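Local coordinates for methyltransferase-like protein 5 (PDB 1WY7) that binds S-adenosyl-L-homocysteine and is probably an S-adenosylmethionine-dependent methyltransferase acting on RNA, at residues 10-15 and 34-39; 86-91 and 97-102. All blocks are in the same frame, centred on the assembly; numbering follows the deposited sequence.

Contact 1. Residues 10-15 and 34-39; sequences IALSKL and AASELL
L12 reaches across from helix 6-13 and sets one methyl, CD1, against three residues of helix 32-44. The tightest touch is with A35, whose CB lies 3.7 Å from L12 CD1. On the next turn of the same helix the L39 side chain meets the leucine obliquely, methyl to methyl, with L12 CD1 and L39 CD1 4.0 Å apart. S36, between them in sequence, comes in from the flank: its OG stands 4.2 Å from L12 CD1, a van der Waals approach and nothing more. The methyl of L12 thus rests on a small patch made of one short side chain and one long one. Alanine suits the near position because its single carbon lets the leucine tip come close to the helix, while L39 is long enough to meet that tip from a turn further on.

The torsions of L12 explain its reach: CG lies beside the backbone N (chi1 -67°) and the chain then extends fully (chi2 179°), carrying CD1 outward. The hydroxyl of S36 is engaged within its own helix, hydrogen-bonded to the carbonyl O of G32, which lets a polar residue sit at a buried, apolar interface. Further out, Y65 of helix 62-69 packs on L12, and A35 touches V62 and L63 of that helix. V62 is an S-adenosyl-L-homocysteine-binding residue, so A35 belongs to the second shell of the pocket that holds S-adenosyl-L-homocysteine.

With dispersion and the exclusion of water as its main forces, the contact has little directional character; the fit of methyl groups, rather than polar pairing, joins helix 6-13 to helix 32-44 here.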
ATOM      1  N   ILE A  10     -12.237 -10.537   3.891  1.00 39.76           N
ATOM      2  CA  ILE A  10     -13.261 -10.421   4.929  1.00 40.11           C
ATOM      3  C   ILE A  10     -12.649  -9.933   6.236  1.00 38.37           C
ATOM      4  O   ILE A  10     -13.157  -9.015   6.887  1.00 37.98           O
ATOM      5  CB  ILE A  10     -13.936 -11.802   5.179  1.00 42.13           C
ATOM      6  CG1 ILE A  10     -14.811 -12.175   3.979  1.00 42.51           C
ATOM      7  CG2 ILE A  10     -14.756 -11.778   6.465  1.00 41.75           C
ATOM      8  CD1 ILE A  10     -15.433 -13.572   4.080  1.00 43.49           C
ATOM      9  N   ALA A  11     -11.556 -10.566   6.626  1.00 37.31           N
ATOM     10  CA  ALA A  11     -10.883 -10.190   7.857  1.00 38.68           C
ATOM     11  C   ALA A  11     -10.346  -8.755   7.784  1.00 39.14           C
ATOM     12  O   ALA A  11     -10.395  -8.014   8.778  1.00 39.96           O
ATOM     13  CB  ALA A  11      -9.750 -11.164   8.151  1.00 35.93           C
ATOM     14  N   LEU A  12      -9.846  -8.358   6.615  1.00 36.92           N
ATOM     15  CA  LEU A  12      -9.312  -7.007   6.447  1.00 36.63           C
ATOM     16  C   LEU A  12     -10.411  -5.954   6.523  1.00 37.99           C
ATOM     17  O   LEU A  12     -10.173  -4.849   6.998  1.00 36.01           O
ATOM     18  CB  LEU A  12      -8.563  -6.872   5.108  1.00 32.00           C
ATOM     19  CG  LEU A  12      -7.270  -7.681   4.996  1.00 30.31           C
ATOM     20  CD1 LEU A  12      -6.640  -7.477   3.641  1.00 29.36           C
ATOM     21  CD2 LEU A  12      -6.320  -7.274   6.116  1.00 27.65           C
ATOM     22  N   SER A  13     -11.614  -6.307   6.073  1.00 40.26           N
ATOM     23  CA  SER A  13     -12.740  -5.373   6.078  1.00 42.79           C
ATOM     24  C   SER A  13     -13.258  -5.072   7.481  1.00 43.21           C
ATOM     25  O   SER A  13     -14.007  -4.113   7.682  1.00 45.68           O
ATOM     26  CB  SER A  13     -13.885  -5.926   5.232  1.00 44.00           C
ATOM     27  OG  SER A  13     -14.436  -7.088   5.834  1.00 46.96           O
ATOM     28  N   LYS A  14     -12.858  -5.887   8.449  1.00 43.13           N
ATOM     29  CA  LYS A  14     -13.290  -5.700   9.828  1.00 43.46           C
ATOM     30  C   LYS A  14     -12.491  -4.662  10.608  1.00 43.65           C
ATOM     31  O   LYS A  14     -12.872  -4.294  11.719  1.00 44.10           O
ATOM     32  CB  LYS A  14     -13.253  -7.034  10.566  1.00 44.15           C
ATOM     33  CG  LYS A  14     -14.301  -8.007  10.062  1.00 44.53           C
ATOM     34  CD  LYS A  14     -14.155  -9.367  10.708  1.00 43.27           C
ATOM     35  CE  LYS A  14     -15.273 -10.288  10.253  1.00 43.96           C
ATOM     36  NZ  LYS A  14     -15.151 -11.628  10.890  1.00 45.43           N
ATOM     37  N   LEU A  15     -11.391  -4.187  10.030  1.00 42.82           N
ATOM     38  CA  LEU A  15     -10.555  -3.175  10.679  1.00 41.84           C
ATOM     39  C   LEU A  15     -11.246  -1.817  10.697  1.00 41.78           C
ATOM     40  O   LEU A  15     -12.069  -1.516   9.834  1.00 40.85           O
ATOM     41  CB  LEU A  15      -9.211  -3.030   9.951  1.00 41.72           C
ATOM     42  CG  LEU A  15      -8.234  -4.214   9.957  1.00 43.13           C
ATOM     43  CD1 LEU A  15      -6.939  -3.821   9.241  1.00 44.09           C
ATOM     44  CD2 LEU A  15      -7.927  -4.612  11.390  1.00 42.20           C
ATOM     45  N   ALA A  34      -9.053  -5.511  -3.055  1.00 33.81           N
ATOM     46  CA  ALA A  34      -7.805  -5.082  -3.676  1.00 32.27           C
ATOM     47  C   ALA A  34      -6.635  -5.418  -2.755  1.00 30.78           C
ATOM     48  O   ALA A  34      -5.604  -5.928  -3.210  1.00 31.24           O
ATOM     49  CB  ALA A  34      -7.840  -3.573  -3.961  1.00 31.60           C
ATOM     50  N   ALA A  35      -6.802  -5.137  -1.464  1.00 29.34           N
ATOM     51  CA  ALA A  35      -5.763  -5.420  -0.478  1.00 29.05           C
ATOM     52  C   ALA A  35      -5.402  -6.904  -0.492  1.00 29.33           C
ATOM     53  O   ALA A  35      -4.219  -7.267  -0.462  1.00 28.67           O
ATOM     54  CB  ALA A  35      -6.243  -5.022   0.899  1.00 31.13           C
ATOM     55  N   SER A  36      -6.433  -7.752  -0.518  1.00 29.72           N
ATOM     56  CA  SER A  36      -6.273  -9.211  -0.566  1.00 30.29           C
ATOM     57  C   SER A  36      -5.492  -9.626  -1.798  1.00 29.11           C
ATOM     58  O   SER A  36      -4.604 -10.459  -1.710  1.00 29.93           O
ATOM     59  CB  SER A  36      -7.629  -9.928  -0.637  1.00 31.70           C
ATOM     60  OG  SER A  36      -8.341  -9.755   0.563  1.00 42.90           O
ATOM     61  N   GLU A  37      -5.848  -9.070  -2.952  1.00 29.40           N
ATOM     62  CA  GLU A  37      -5.166  -9.387  -4.203  1.00 31.45           C
ATOM     63  C   GLU A  37      -3.681  -9.064  -4.130  1.00 31.30           C
ATOM     64  O   GLU A  37      -2.828  -9.896  -4.444  1.00 31.12           O
ATOM     65  CB  GLU A  37      -5.760  -8.587  -5.363  1.00 33.62           C
ATOM     66  CG  GLU A  37      -7.117  -9.067  -5.854  1.00 42.46           C
ATOM     67  CD  GLU A  37      -7.050 -10.357  -6.681  1.00 46.20           C
ATOM     68  OE1 GLU A  37      -8.096 -10.733  -7.247  1.00 51.83           O
ATOM     69  OE2 GLU A  37      -5.975 -10.996  -6.777  1.00 47.33           O
ATOM     70  N   LEU A  38      -3.373  -7.841  -3.719  1.00 29.87           N
ATOM     71  CA  LEU A  38      -1.985  -7.418  -3.650  1.00 27.83           C
ATOM     72  C   LEU A  38      -1.188  -8.304  -2.701  1.00 26.82           C
ATOM     73  O   LEU A  38      -0.110  -8.773  -3.058  1.00 26.00           O
ATOM     74  CB  LEU A  38      -1.901  -5.940  -3.217  1.00 25.35           C
ATOM     75  CG  LEU A  38      -0.505  -5.319  -3.028  1.00 23.32           C
ATOM     76  CD1 LEU A  38      -0.599  -3.789  -3.041  1.00 21.48           C
ATOM     77  CD2 LEU A  38       0.112  -5.814  -1.713  1.00 20.08           C
ATOM     78  N   LEU A  39      -1.730  -8.528  -1.502  1.00 27.04           N
ATOM     79  CA  LEU A  39      -1.062  -9.332  -0.479  1.00 27.58           C
ATOM     80  C   LEU A  39      -0.912 -10.807  -0.836  1.00 28.40           C
ATOM     81  O   LEU A  39       0.134 -11.405  -0.590  1.00 28.27           O
ATOM     82  CB  LEU A  39      -1.806  -9.199   0.854  1.00 26.45           C
ATOM     83  CG  LEU A  39      -1.670  -7.852   1.569  1.00 25.51           C
ATOM     84  CD1 LEU A  39      -2.733  -7.726   2.638  1.00 24.72           C
ATOM     85  CD2 LEU A  39      -0.283  -7.741   2.180  1.00 23.53           C
TER

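Contact 2. Residues 86-91 and 97-102; sequences DVLIEN and GKFKVF
I89 and L88, neighbours on helix 82-91, both turn a CD1 methyl to the side chains of F99 and V101 on strand 99-103. The aliphatic touches centre on V101 CG2, which takes I89 CD1 at 3.7 Å and L88 CD1 at 4.1 Å. L88 and V101 run past each other in opposite directions, whereas I89 meets the valine at a slant. A beta-branched valine fits the strand and offers the helix a compact methyl.

The aromatic touches converge on one ring atom. I89 CD1 comes to the edge of the F99 ring, near its plane, 3.7 Å from CE1, and the two side chains cross at about a right angle. L88 CD1 approaches the same CE1 more loosely, at 4.2 Å. I89 starts out along the flank of its helix, but the turn about its CB-CG1 bond (chi2 -54°) swings CD1 toward the strand.

The axes of segments 86-91 and 99-102 run antiparallel, at 178°, and come within 10.5 Å of each other, the layered packing of a beta-alpha-beta crossover. The helix links strand 74-79 to strand 99-103, an outermost strand of the sheet. K100 and F102 point their side chains to the other face of that strand, and their backbones hydrogen-bond to strand 74-79, which ends in the ligand-binding E79.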
ATOM      1  N   ASP A  86      -3.312   6.730  15.023  1.00 36.07           N
ATOM      2  CA  ASP A  86      -4.087   6.314  16.196  1.00 37.48           C
ATOM      3  C   ASP A  86      -4.909   5.069  15.854  1.00 35.63           C
ATOM      4  O   ASP A  86      -4.970   4.122  16.635  1.00 37.93           O
ATOM      5  CB  ASP A  86      -5.032   7.422  16.671  1.00 37.49           C
ATOM      6  CG  ASP A  86      -4.301   8.668  17.133  1.00 40.43           C
ATOM      7  OD1 ASP A  86      -3.264   8.543  17.823  1.00 39.10           O
ATOM      8  OD2 ASP A  86      -4.775   9.780  16.808  1.00 41.93           O
ATOM      9  N   VAL A  87      -5.538   5.087  14.687  1.00 34.10           N
ATOM     10  CA  VAL A  87      -6.347   3.964  14.216  1.00 34.25           C
ATOM     11  C   VAL A  87      -5.438   2.790  13.882  1.00 34.91           C
ATOM     12  O   VAL A  87      -5.747   1.638  14.188  1.00 34.53           O
ATOM     13  CB  VAL A  87      -7.146   4.361  12.940  1.00 34.37           C
ATOM     14  CG1 VAL A  87      -7.977   3.183  12.435  1.00 29.79           C
ATOM     15  CG2 VAL A  87      -8.040   5.558  13.243  1.00 33.87           C
ATOM     16  N   LEU A  88      -4.312   3.101  13.239  1.00 35.55           N
ATOM     17  CA  LEU A  88      -3.321   2.103  12.843  1.00 35.21           C
ATOM     18  C   LEU A  88      -2.879   1.270  14.047  1.00 35.59           C
ATOM     19  O   LEU A  88      -2.902   0.038  14.001  1.00 34.27           O
ATOM     20  CB  LEU A  88      -2.115   2.815  12.209  1.00 33.77           C
ATOM     21  CG  LEU A  88      -0.829   2.158  11.677  1.00 32.97           C
ATOM     22  CD1 LEU A  88      -0.158   1.317  12.746  1.00 29.25           C
ATOM     23  CD2 LEU A  88      -1.135   1.338  10.474  1.00 33.46           C
ATOM     24  N   ILE A  89      -2.484   1.945  15.121  1.00 36.05           N
ATOM     25  CA  ILE A  89      -2.016   1.263  16.324  1.00 39.20           C
ATOM     26  C   ILE A  89      -3.067   0.332  16.906  1.00 39.50           C
ATOM     27  O   ILE A  89      -2.761  -0.777  17.334  1.00 38.83           O
ATOM     28  CB  ILE A  89      -1.608   2.270  17.406  1.00 38.01           C
ATOM     29  CG1 ILE A  89      -0.624   3.283  16.821  1.00 39.27           C
ATOM     30  CG2 ILE A  89      -0.994   1.546  18.589  1.00 37.32           C
ATOM     31  CD1 ILE A  89       0.562   2.675  16.157  1.00 37.84           C
ATOM     32  N   GLU A  90      -4.313   0.786  16.919  1.00 41.02           N
ATOM     33  CA  GLU A  90      -5.368  -0.046  17.459  1.00 42.53           C
ATOM     34  C   GLU A  90      -5.618  -1.246  16.550  1.00 41.24           C
ATOM     35  O   GLU A  90      -5.788  -2.367  17.033  1.00 42.13           O
ATOM     36  CB  GLU A  90      -6.658   0.754  17.644  1.00 46.22           C
ATOM     37  CG  GLU A  90      -7.629   0.056  18.583  1.00 52.80           C
ATOM     38  CD  GLU A  90      -8.969   0.746  18.668  1.00 56.56           C
ATOM     39  OE1 GLU A  90      -8.981   1.982  18.834  1.00 59.66           O
ATOM     40  OE2 GLU A  90     -10.010   0.050  18.579  1.00 57.97           O
ATOM     41  N   ASN A  91      -5.626  -1.021  15.240  1.00 38.64           N
ATOM     42  CA  ASN A  91      -5.857  -2.114  14.306  1.00 37.33           C
ATOM     43  C   ASN A  91      -4.791  -3.211  14.387  1.00 36.09           C
ATOM     44  O   ASN A  91      -5.112  -4.393  14.276  1.00 36.25           O
ATOM     45  CB  ASN A  91      -5.952  -1.580  12.872  1.00 35.75           C
ATOM     46  CG  ASN A  91      -7.312  -0.985  12.559  1.00 35.20           C
ATOM     47  OD1 ASN A  91      -8.322  -1.417  13.099  1.00 35.45           O
ATOM     48  ND2 ASN A  91      -7.346  -0.008  11.663  1.00 31.82           N
ATOM     49  N   GLY A  97       4.691  -5.178  18.953  1.00 42.16           N
ATOM     50  CA  GLY A  97       6.105  -5.483  18.922  1.00 40.91           C
ATOM     51  C   GLY A  97       6.616  -5.946  17.569  1.00 41.39           C
ATOM     52  O   GLY A  97       7.819  -6.067  17.378  1.00 40.82           O
ATOM     53  N   LYS A  98       5.716  -6.203  16.623  1.00 41.93           N
ATOM     54  CA  LYS A  98       6.126  -6.660  15.296  1.00 42.37           C
ATOM     55  C   LYS A  98       6.045  -5.558  14.227  1.00 41.88           C
ATOM     56  O   LYS A  98       6.385  -5.782  13.064  1.00 40.25           O
ATOM     57  CB  LYS A  98       5.280  -7.874  14.869  1.00 44.10           C
ATOM     58  CG  LYS A  98       5.570  -9.145  15.668  1.00 46.96           C
ATOM     59  CD  LYS A  98       4.670 -10.318  15.272  1.00 50.46           C
ATOM     60  CE  LYS A  98       4.861 -10.762  13.815  1.00 51.86           C
ATOM     61  NZ  LYS A  98       6.236 -11.269  13.502  1.00 54.22           N
ATOM     62  N   PHE A  99       5.598  -4.369  14.623  1.00 40.07           N
ATOM     63  CA  PHE A  99       5.491  -3.252  13.692  1.00 38.33           C
ATOM     64  C   PHE A  99       6.066  -1.961  14.269  1.00 37.39           C
ATOM     65  O   PHE A  99       6.081  -1.761  15.477  1.00 35.55           O
ATOM     66  CB  PHE A  99       4.032  -3.019  13.297  1.00 34.70           C
ATOM     67  CG  PHE A  99       3.176  -2.463  14.400  1.00 34.31           C
ATOM     68  CD1 PHE A  99       3.078  -1.093  14.600  1.00 33.65           C
ATOM     69  CD2 PHE A  99       2.467  -3.308  15.237  1.00 32.89           C
ATOM     70  CE1 PHE A  99       2.288  -0.576  15.610  1.00 33.48           C
ATOM     71  CE2 PHE A  99       1.672  -2.798  16.254  1.00 33.85           C
ATOM     72  CZ  PHE A  99       1.582  -1.429  16.440  1.00 33.32           C
ATOM     73  N   LYS A 100       6.558  -1.098  13.390  1.00 36.78           N
ATOM     74  CA  LYS A 100       7.099   0.186  13.803  1.00 36.74           C
ATOM     75  C   LYS A 100       6.382   1.274  13.027  1.00 35.90           C
ATOM     76  O   LYS A 100       5.877   1.032  11.932  1.00 35.73           O
ATOM     77  CB  LYS A 100       8.606   0.262  13.551  1.00 37.72           C
ATOM     78  CG  LYS A 100       9.405  -0.736  14.383  1.00 44.18           C
ATOM     79  CD  LYS A 100      10.874  -0.382  14.426  1.00 47.96           C
ATOM     80  CE  LYS A 100      11.476  -0.342  13.035  1.00 52.44           C
ATOM     81  NZ  LYS A 100      11.473  -1.676  12.375  1.00 53.95           N
ATOM     82  N   VAL A 101       6.331   2.472  13.596  1.00 34.64           N
ATOM     83  CA  VAL A 101       5.653   3.570  12.934  1.00 32.37           C
ATOM     84  C   VAL A 101       6.529   4.789  12.708  1.00 33.49           C
ATOM     85  O   VAL A 101       7.196   5.278  13.624  1.00 33.78           O
ATOM     86  CB  VAL A 101       4.410   4.012  13.716  1.00 29.69           C
ATOM     87  CG1 VAL A 101       3.668   5.085  12.947  1.00 25.19           C
ATOM     88  CG2 VAL A 101       3.501   2.809  13.948  1.00 29.70           C
ATOM     89  N   PHE A 102       6.538   5.262  11.466  1.00 32.46           N
ATOM     90  CA  PHE A 102       7.293   6.454  11.116  1.00 31.45           C
ATOM     91  C   PHE A 102       6.288   7.517  10.691  1.00 32.61           C
ATOM     92  O   PHE A 102       5.685   7.437   9.621  1.00 30.92           O
ATOM     93  CB  PHE A 102       8.290   6.198   9.982  1.00 28.98           C
ATOM     94  CG  PHE A 102       8.983   7.455   9.486  1.00 29.44           C
ATOM     95  CD1 PHE A 102       8.416   8.235   8.476  1.00 27.45           C
ATOM     96  CD2 PHE A 102      10.191   7.873  10.052  1.00 30.00           C
ATOM     97  CE1 PHE A 102       9.032   9.404   8.036  1.00 28.99           C
ATOM     98  CE2 PHE A 102      10.822   9.048   9.621  1.00 30.24           C
ATOM     99  CZ  PHE A 102      10.239   9.816   8.608  1.00 30.70           C
TER

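Overall arrangement
Both contacts are apolar, but their places differ. Contact 1 is fully buried and joins two helices, 6-13 and 32-44, with a lone leucine methyl resting on small and aliphatic side chains; contact 2 is only partly buried and lays helix 82-91 against an outermost strand of the sheet, adding an aromatic ring to the aliphatic groups. They share no helix or strand and lie in series along the chain, their centres about 17 Å apart, yet they meet where L15 CD2 packs 3.6 Å from N91 OD1. Both lie near the S-adenosyl-L-homocysteine site, the side chains of A35 and L88 each about 7 Å from the ligand, and A35 also touches the binding residue V62.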